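Local coordinates for branched-chain alpha-ketoacid decarboxylase (PDB 2VBF), which probably decarboxylates branched-chain and aromatic alpha-keto acids to aldehydes, using thiamine diphosphate and a magnesium ion, at residues A[65-70]-A[466-471]; A[260-265]-A[302-307]. All blocks are in the same frame, centred on the assembly; numbering follows the deposited sequence.

Contact 1 of 2, residues A[65-70]-A[466-471]; sequences KWIGNA and IREKLN
The guanidinium of R467 meets G68 O and the CG2 methyl of I67 at its edge and in its plane, with the E468 carboxylate there too. The backbone N of G68 lies over one face of the W66 ring, offset toward the rim. R467 NH2 donates to G68 O at 2.9 Å, nearly straight at 171° and onto a lone pair in the carbonyl plane. Along its NE-NH2 edge R467 also holds E468 OE2, side-on, from the anti side and somewhat out of the carboxylate plane, with NE 2.9 Å from that oxygen. The bend at chi3 (66°) turns the group back to its neighbour while NH2 still faces the strand. K65, its chain fully extended, brings NZ to 2.7 Å from E468 OE1, the other carboxylate oxygen, on its syn lone pair. A water links OE2 to W66 O. I67 CG2 fills the angle between the charged groups, 3.7 Å from E468 OE2, and the branched aliphatic side chain also packs on L464. A glutamine in place of E468 would probably leave K65 and R467 without the negative charge that holds both. G68 fits because a CB would run into W66 NE1. K469, with positive phi, follows helix 462-467 in a Schellman motif. This salt-bridge network joins the outer strand, within this chain, of the N-terminal (PYR-type) parallel sheet to the C-terminal (PP-type) domain of a thiamine diphosphate enzyme.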
ATOM      1  N   LYS A  65       3.854   7.054  23.045  1.00 18.95           N
ATOM      2  CA  LYS A  65       2.756   6.110  22.915  1.00 18.95           C
ATOM      3  C   LYS A  65       2.818   5.390  21.569  1.00 16.94           C
ATOM      4  O   LYS A  65       2.989   6.026  20.534  1.00 16.43           O
ATOM      5  CB  LYS A  65       1.414   6.843  23.041  1.00 20.58           C
ATOM      6  CG  LYS A  65       0.234   5.905  23.244  1.00 23.39           C
ATOM      7  CD  LYS A  65      -1.096   6.637  23.209  1.00 24.30           C
ATOM      8  CE  LYS A  65      -2.267   5.646  23.192  1.00 25.22           C
ATOM      9  NZ  LYS A  65      -3.592   6.298  23.406  1.00 27.77           N
ATOM     10  N   TRP A  66       2.667   4.067  21.600  1.00 15.26           N
ATOM     11  CA  TRP A  66       2.427   3.283  20.389  1.00 14.85           C
ATOM     12  C   TRP A  66       0.974   3.481  19.960  1.00 14.16           C
ATOM     13  O   TRP A  66       0.041   3.272  20.753  1.00 14.07           O
ATOM     14  CB  TRP A  66       2.695   1.803  20.635  1.00 12.98           C
ATOM     15  CG  TRP A  66       2.343   0.917  19.482  1.00 12.19           C
ATOM     16  CD1 TRP A  66       1.323   0.019  19.420  1.00 12.52           C
ATOM     17  CD2 TRP A  66       3.006   0.866  18.220  1.00 12.62           C
ATOM     18  NE1 TRP A  66       1.320  -0.606  18.190  1.00 13.33           N
ATOM     19  CE2 TRP A  66       2.343  -0.093  17.434  1.00 11.13           C
ATOM     20  CE3 TRP A  66       4.098   1.536  17.678  1.00 11.73           C
ATOM     21  CZ2 TRP A  66       2.754  -0.409  16.138  1.00 11.73           C
ATOM     22  CZ3 TRP A  66       4.500   1.234  16.397  1.00 12.94           C
ATOM     23  CH2 TRP A  66       3.837   0.262  15.637  1.00 12.42           C
ATOM     24  N   ILE A  67       0.780   3.862  18.698  1.00 13.73           N
ATOM     25  CA  ILE A  67      -0.550   3.940  18.113  1.00 13.80           C
ATOM     26  C   ILE A  67      -0.557   3.051  16.871  1.00 13.39           C
ATOM     27  O   ILE A  67      -0.141   3.472  15.792  1.00 12.84           O
ATOM     28  CB  ILE A  67      -0.954   5.385  17.812  1.00 14.01           C
ATOM     29  CG1 ILE A  67      -0.894   6.207  19.115  1.00 15.40           C
ATOM     30  CG2 ILE A  67      -2.364   5.442  17.212  1.00 14.15           C
ATOM     31  CD1 ILE A  67      -1.477   7.582  19.020  1.00 16.46           C
ATOM     32  N   GLY A  68      -1.029   1.820  17.046  1.00 12.12           N
ATOM     33  CA  GLY A  68      -0.954   0.814  15.983  1.00 11.87           C
ATOM     34  C   GLY A  68      -2.013   1.090  14.950  1.00 12.51           C
ATOM     35  O   GLY A  68      -3.142   1.426  15.305  1.00 13.10           O
ATOM     36  N   ASN A  69      -1.640   0.962  13.675  1.00 11.71           N
ATOM     37  CA  ASN A  69      -2.555   1.134  12.541  1.00 11.57           C
ATOM     38  C   ASN A  69      -3.079  -0.214  12.025  1.00 10.99           C
ATOM     39  O   ASN A  69      -2.512  -1.261  12.334  1.00 10.79           O
ATOM     40  CB  ASN A  69      -1.802   1.836  11.413  1.00 11.61           C
ATOM     41  CG  ASN A  69      -1.399   3.236  11.791  1.00  9.69           C
ATOM     42  OD1 ASN A  69      -0.285   3.472  12.232  1.00 13.23           O
ATOM     43  ND2 ASN A  69      -2.332   4.174  11.670  1.00 11.03           N
ATOM     44  N   ALA A  70      -4.146  -0.171  11.215  1.00 11.62           N
ATOM     45  CA  ALA A  70      -4.660  -1.375  10.563  1.00 11.81           C
ATOM     46  C   ALA A  70      -3.671  -1.862   9.490  1.00 10.29           C
ATOM     47  O   ALA A  70      -3.380  -3.066   9.419  1.00 12.09           O
ATOM     48  CB  ALA A  70      -6.042  -1.107   9.966  1.00 11.32           C
ATOM     49  N   ILE A 466     -11.523   5.407  16.751  1.00 13.47           N
ATOM     50  CA  ILE A 466     -12.460   5.031  17.807  1.00 14.24           C
ATOM     51  C   ILE A 466     -11.689   4.666  19.064  1.00 14.76           C
ATOM     52  O   ILE A 466     -11.969   5.200  20.156  1.00 16.07           O
ATOM     53  CB  ILE A 466     -13.351   3.847  17.343  1.00 14.41           C
ATOM     54  CG1 ILE A 466     -14.280   4.320  16.210  1.00 12.80           C
ATOM     55  CG2 ILE A 466     -14.174   3.286  18.500  1.00 14.10           C
ATOM     56  CD1 ILE A 466     -14.921   3.204  15.395  1.00 15.17           C
ATOM     57  N   ARG A 467     -10.689   3.801  18.910  1.00 14.95           N
ATOM     58  CA  ARG A 467      -9.844   3.390  20.029  1.00 14.87           C
ATOM     59  C   ARG A 467      -9.158   4.573  20.709  1.00 14.92           C
ATOM     60  O   ARG A 467      -9.116   4.635  21.938  1.00 14.93           O
ATOM     61  CB  ARG A 467      -8.775   2.382  19.585  1.00 14.83           C
ATOM     62  CG  ARG A 467      -7.887   1.880  20.719  1.00 14.82           C
ATOM     63  CD  ARG A 467      -6.736   1.038  20.197  1.00 16.07           C
ATOM     64  NE  ARG A 467      -5.838   1.879  19.403  1.00 16.02           N
ATOM     65  CZ  ARG A 467      -5.201   1.518  18.291  1.00 16.20           C
ATOM     66  NH1 ARG A 467      -5.340   0.303  17.769  1.00 18.86           N
ATOM     67  NH2 ARG A 467      -4.436   2.416  17.675  1.00 16.11           N
ATOM     68  N   GLU A 468      -8.601   5.484  19.915  1.00 14.20           N
ATOM     69  CA  GLU A 468      -7.871   6.649  20.435  1.00 14.26           C
ATOM     70  C   GLU A 468      -8.775   7.794  20.900  1.00 13.95           C
ATOM     71  O   GLU A 468      -8.285   8.807  21.435  1.00 15.07           O
ATOM     72  CB  GLU A 468      -6.888   7.163  19.375  1.00 13.98           C
ATOM     73  CG  GLU A 468      -5.887   6.123  18.913  1.00 14.81           C
ATOM     74  CD  GLU A 468      -5.001   5.621  20.025  1.00 16.96           C
ATOM     75  OE1 GLU A 468      -4.664   6.426  20.920  1.00 17.63           O
ATOM     76  OE2 GLU A 468      -4.637   4.424  20.011  1.00 17.35           O
ATOM     77  N   LYS A 469     -10.084   7.650  20.688  1.00 15.24           N
ATOM     78  CA  LYS A 469     -11.076   8.632  21.119  1.00 16.09           C
ATOM     79  C   LYS A 469     -10.828  10.025  20.541  1.00 15.76           C
ATOM     80  O   LYS A 469     -10.947  11.045  21.220  1.00 14.77           O
ATOM     81  CB  LYS A 469     -11.178   8.655  22.657  1.00 18.49           C
ATOM     82  CG  LYS A 469     -11.635   7.323  23.214  1.00 18.67           C
ATOM     83  CD  LYS A 469     -11.787   7.359  24.719  1.00 20.88           C
ATOM     84  CE  LYS A 469     -12.129   5.986  25.240  1.00 22.98           C
ATOM     85  NZ  LYS A 469     -11.006   5.036  25.018  1.00 28.81           N
ATOM     86  N   LEU A 470     -10.501  10.049  19.251  1.00 14.74           N
ATOM     87  CA  LEU A 470     -10.255  11.288  18.537  1.00 14.75           C
ATOM     88  C   LEU A 470     -11.590  11.914  18.195  1.00 15.32           C
ATOM     89  O   LEU A 470     -12.553  11.201  17.906  1.00 14.96           O
ATOM     90  CB  LEU A 470      -9.452  11.016  17.267  1.00 15.06           C
ATOM     91  CG  LEU A 470      -8.135  10.265  17.467  1.00 16.09           C
ATOM     92  CD1 LEU A 470      -7.421  10.078  16.133  1.00 14.90           C
ATOM     93  CD2 LEU A 470      -7.251  10.976  18.468  1.00 13.63           C
ATOM     94  N   ASN A 471     -11.639  13.243  18.199  1.00 14.17           N
ATOM     95  CA  ASN A 471     -12.881  13.965  17.985  1.00 15.11           C
ATOM     96  C   ASN A 471     -12.915  14.860  16.743  1.00 15.33           C
ATOM     97  O   ASN A 471     -13.461  15.952  16.795  1.00 15.99           O
ATOM     98  CB  ASN A 471     -13.177  14.799  19.227  1.00 16.13           C
ATOM     99  CG  ASN A 471     -13.400  13.955  20.432  1.00 15.31           C
ATOM    100  OD1 ASN A 471     -14.088  12.930  20.360  1.00 16.28           O
ATOM    101  ND2 ASN A 471     -12.841  14.373  21.566  1.00 17.81           N
TER
HETATM  102  O   HOH W   1      -2.728   2.934  21.048  1.00 30.61           O
HETATM  103  O   HOH W   2      -5.500   0.142  14.465  1.00 15.71           O

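Contact 2 of 2, residues A[260-265]-A[302-307]; sequences TTLNFG and LGVKLT
A water between F264 and K305 donates to F264 O at 2.9 Å and accepts from K305 N, bridging two backbone segments too far apart to pair directly. The carbonyl oxygen of K305 is met by carbon instead: the CD1 methyl of L262 lies 3.4 Å from K305 O, and the ring of F264 presents its edge to the same atom, with CD2 at 3.5 Å. Both are van der Waals contacts. With CG anti to the backbone N (chi1 -177°), the F264 side chain extends alongside that of K305, pointing the same way, and CE2 comes 4.0 Å from K305 CB. The CG2 methyl of T307 meets the F264 ring obliquely at CD2, 3.8 Å away, while T307 OG1 turns to S310; a threonine thus serves both an apolar and a polar neighbour. L262 CD1 also packs on V304 CG1 at 3.7 Å and on L306 CD2, so one leucine methyl reaches across three successive residues. The F264 ring also stacks with H237. G265 has backbone angles at which a CB would press against the preceding carbonyl oxygen, so glycine is the fitting residue here. Within the central domain, the loops following strands 259-261 and 298-302 are therefore joined by van der Waals contacts of methyls and a ring and by one bridging water, with no salt bridge between them.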
ATOM      1  N   THR A 260       0.677  36.084  -0.493  1.00 14.12           N
ATOM      2  CA  THR A 260      -0.148  35.036  -1.057  1.00 12.63           C
ATOM      3  C   THR A 260       0.569  33.701  -0.826  1.00 13.23           C
ATOM      4  O   THR A 260       1.748  33.679  -0.479  1.00 12.62           O
ATOM      5  CB  THR A 260      -0.415  35.306  -2.566  1.00 12.29           C
ATOM      6  OG1 THR A 260      -1.325  34.334  -3.088  1.00 14.59           O
ATOM      7  CG2 THR A 260       0.878  35.335  -3.388  1.00 10.46           C
ATOM      8  N   THR A 261      -0.172  32.604  -0.951  1.00 12.90           N
ATOM      9  CA  THR A 261       0.410  31.271  -1.049  1.00 12.46           C
ATOM     10  C   THR A 261      -0.209  30.565  -2.245  1.00 12.45           C
ATOM     11  O   THR A 261      -1.276  30.949  -2.740  1.00 13.08           O
ATOM     12  CB  THR A 261       0.181  30.402   0.227  1.00 12.63           C
ATOM     13  OG1 THR A 261      -1.172  29.925   0.264  1.00 12.11           O
ATOM     14  CG2 THR A 261       0.478  31.196   1.501  1.00 12.52           C
ATOM     15  N   LEU A 262       0.467  29.530  -2.718  1.00 13.07           N
ATOM     16  CA  LEU A 262      -0.157  28.589  -3.648  1.00 12.93           C
ATOM     17  C   LEU A 262      -1.067  27.684  -2.818  1.00 13.25           C
ATOM     18  O   LEU A 262      -1.065  27.738  -1.579  1.00 13.90           O
ATOM     19  CB  LEU A 262       0.905  27.747  -4.366  1.00 15.35           C
ATOM     20  CG  LEU A 262       2.061  28.473  -5.058  1.00 14.07           C
ATOM     21  CD1 LEU A 262       2.921  27.453  -5.794  1.00 15.75           C
ATOM     22  CD2 LEU A 262       1.564  29.544  -6.004  1.00 15.44           C
ATOM     23  N   ASN A 263      -1.820  26.811  -3.478  1.00 11.81           N
ATOM     24  CA  ASN A 263      -2.551  25.781  -2.739  1.00 12.81           C
ATOM     25  C   ASN A 263      -1.605  24.669  -2.225  1.00 12.48           C
ATOM     26  O   ASN A 263      -1.990  23.882  -1.360  1.00 15.13           O
ATOM     27  CB  ASN A 263      -3.734  25.235  -3.550  1.00 14.54           C
ATOM     28  CG  ASN A 263      -3.315  24.526  -4.830  1.00 14.85           C
ATOM     29  OD1 ASN A 263      -2.266  23.875  -4.889  1.00 15.84           O
ATOM     30  ND2 ASN A 263      -4.153  24.632  -5.855  1.00 16.70           N
ATOM     31  N   PHE A 264      -0.379  24.645  -2.759  1.00 12.86           N
ATOM     32  CA  PHE A 264       0.715  23.772  -2.306  1.00 12.14           C
ATOM     33  C   PHE A 264       1.492  24.615  -1.302  1.00 13.23           C
ATOM     34  O   PHE A 264       2.276  25.479  -1.681  1.00 13.89           O
ATOM     35  CB  PHE A 264       1.592  23.395  -3.501  1.00 12.07           C
ATOM     36  CG  PHE A 264       2.730  22.433  -3.213  1.00 13.15           C
ATOM     37  CD1 PHE A 264       2.727  21.564  -2.126  1.00 11.52           C
ATOM     38  CD2 PHE A 264       3.783  22.359  -4.116  1.00 12.45           C
ATOM     39  CE1 PHE A 264       3.786  20.653  -1.937  1.00 12.95           C
ATOM     40  CE2 PHE A 264       4.841  21.471  -3.941  1.00 13.49           C
ATOM     41  CZ  PHE A 264       4.848  20.621  -2.848  1.00 10.62           C
ATOM     42  N   GLY A 265       1.232  24.361  -0.028  1.00 12.59           N
ATOM     43  CA  GLY A 265       1.701  25.210   1.043  1.00 13.65           C
ATOM     44  C   GLY A 265       0.634  26.120   1.630  1.00 13.67           C
ATOM     45  O   GLY A 265       0.971  27.046   2.358  1.00 13.94           O
ATOM     46  N   LEU A 302       9.250  32.252  -0.637  1.00 13.77           N
ATOM     47  CA  LEU A 302       9.821  31.524   0.491  1.00 13.90           C
ATOM     48  C   LEU A 302       9.289  30.102   0.486  1.00 15.09           C
ATOM     49  O   LEU A 302       8.138  29.867   0.839  1.00 15.03           O
ATOM     50  CB  LEU A 302       9.444  32.197   1.804  1.00 14.36           C
ATOM     51  CG  LEU A 302       9.842  33.664   1.929  1.00 16.85           C
ATOM     52  CD1 LEU A 302       9.356  34.235   3.249  1.00 18.24           C
ATOM     53  CD2 LEU A 302      11.332  33.806   1.809  1.00 16.42           C
ATOM     54  N   GLY A 303      10.134  29.164   0.078  1.00 14.32           N
ATOM     55  CA  GLY A 303       9.802  27.744   0.132  1.00 13.46           C
ATOM     56  C   GLY A 303       8.718  27.267  -0.812  1.00 13.32           C
ATOM     57  O   GLY A 303       7.960  26.354  -0.478  1.00 14.09           O
ATOM     58  N   VAL A 304       8.660  27.875  -1.991  1.00 12.11           N
ATOM     59  CA  VAL A 304       7.621  27.612  -2.988  1.00 12.70           C
ATOM     60  C   VAL A 304       8.101  26.660  -4.091  1.00 11.51           C
ATOM     61  O   VAL A 304       9.238  26.757  -4.540  1.00 14.05           O
ATOM     62  CB  VAL A 304       7.181  28.936  -3.634  1.00 11.75           C
ATOM     63  CG1 VAL A 304       6.238  28.688  -4.806  1.00 13.29           C
ATOM     64  CG2 VAL A 304       6.537  29.836  -2.588  1.00 12.41           C
ATOM     65  N   LYS A 305       7.231  25.757  -4.537  1.00 12.15           N
ATOM     66  CA  LYS A 305       7.486  25.019  -5.761  1.00 13.05           C
ATOM     67  C   LYS A 305       6.258  25.115  -6.642  1.00 12.23           C
ATOM     68  O   LYS A 305       5.148  24.855  -6.188  1.00 13.42           O
ATOM     69  CB  LYS A 305       7.876  23.557  -5.521  1.00 13.83           C
ATOM     70  CG  LYS A 305       9.247  23.398  -4.869  1.00 14.67           C
ATOM     71  CD  LYS A 305       9.714  21.950  -4.854  1.00 14.58           C
ATOM     72  CE  LYS A 305      11.118  21.814  -4.285  1.00 16.37           C
ATOM     73  NZ  LYS A 305      11.602  20.401  -4.244  1.00 15.19           N
ATOM     74  N   LEU A 306       6.491  25.475  -7.902  1.00 14.21           N
ATOM     75  CA  LEU A 306       5.441  25.683  -8.876  1.00 14.19           C
ATOM     76  C   LEU A 306       5.117  24.379  -9.607  1.00 14.54           C
ATOM     77  O   LEU A 306       5.904  23.905 -10.414  1.00 15.29           O
ATOM     78  CB  LEU A 306       5.877  26.759  -9.871  1.00 13.58           C
ATOM     79  CG  LEU A 306       6.204  28.104  -9.195  1.00 15.01           C
ATOM     80  CD1 LEU A 306       7.162  28.977 -10.053  1.00 17.58           C
ATOM     81  CD2 LEU A 306       4.900  28.825  -8.846  1.00 15.55           C
ATOM     82  N   THR A 307       3.954  23.808  -9.300  1.00 12.73           N
ATOM     83  CA  THR A 307       3.541  22.503  -9.842  1.00 13.56           C
ATOM     84  C   THR A 307       2.256  22.661 -10.664  1.00 13.25           C
ATOM     85  O   THR A 307       1.590  23.696 -10.587  1.00 13.58           O
ATOM     86  CB  THR A 307       3.321  21.439  -8.715  1.00 11.88           C
ATOM     87  OG1 THR A 307       2.080  21.670  -8.034  1.00 13.41           O
ATOM     88  CG2 THR A 307       4.498  21.439  -7.703  1.00 12.05           C
TER
HETATM   89  O   HOH W   3       5.038  25.444  -2.480  1.00 12.97           O

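Overall arrangement
Contact 1 is a surface contact between two domains, whereas contact 2 is buried and lies within the central domain. Their centres are 32 Å apart, on opposite sides of the chain's centre, and they share no strand or helix. In sequence, 260-265 and 302-307 fall between the two partners of contact 1, which brings together segments nearly 400 residues apart; contact 2 spans only a few dozen. Chemistry follows place: at the surface, lysine, arginine and glutamate carry the contact by charge, while in the interior, leucine, valine and phenylalanine meet through methyls and a ring. Water appears in both, bridging to a carboxylate in contact 1 and between backbone groups in contact 2.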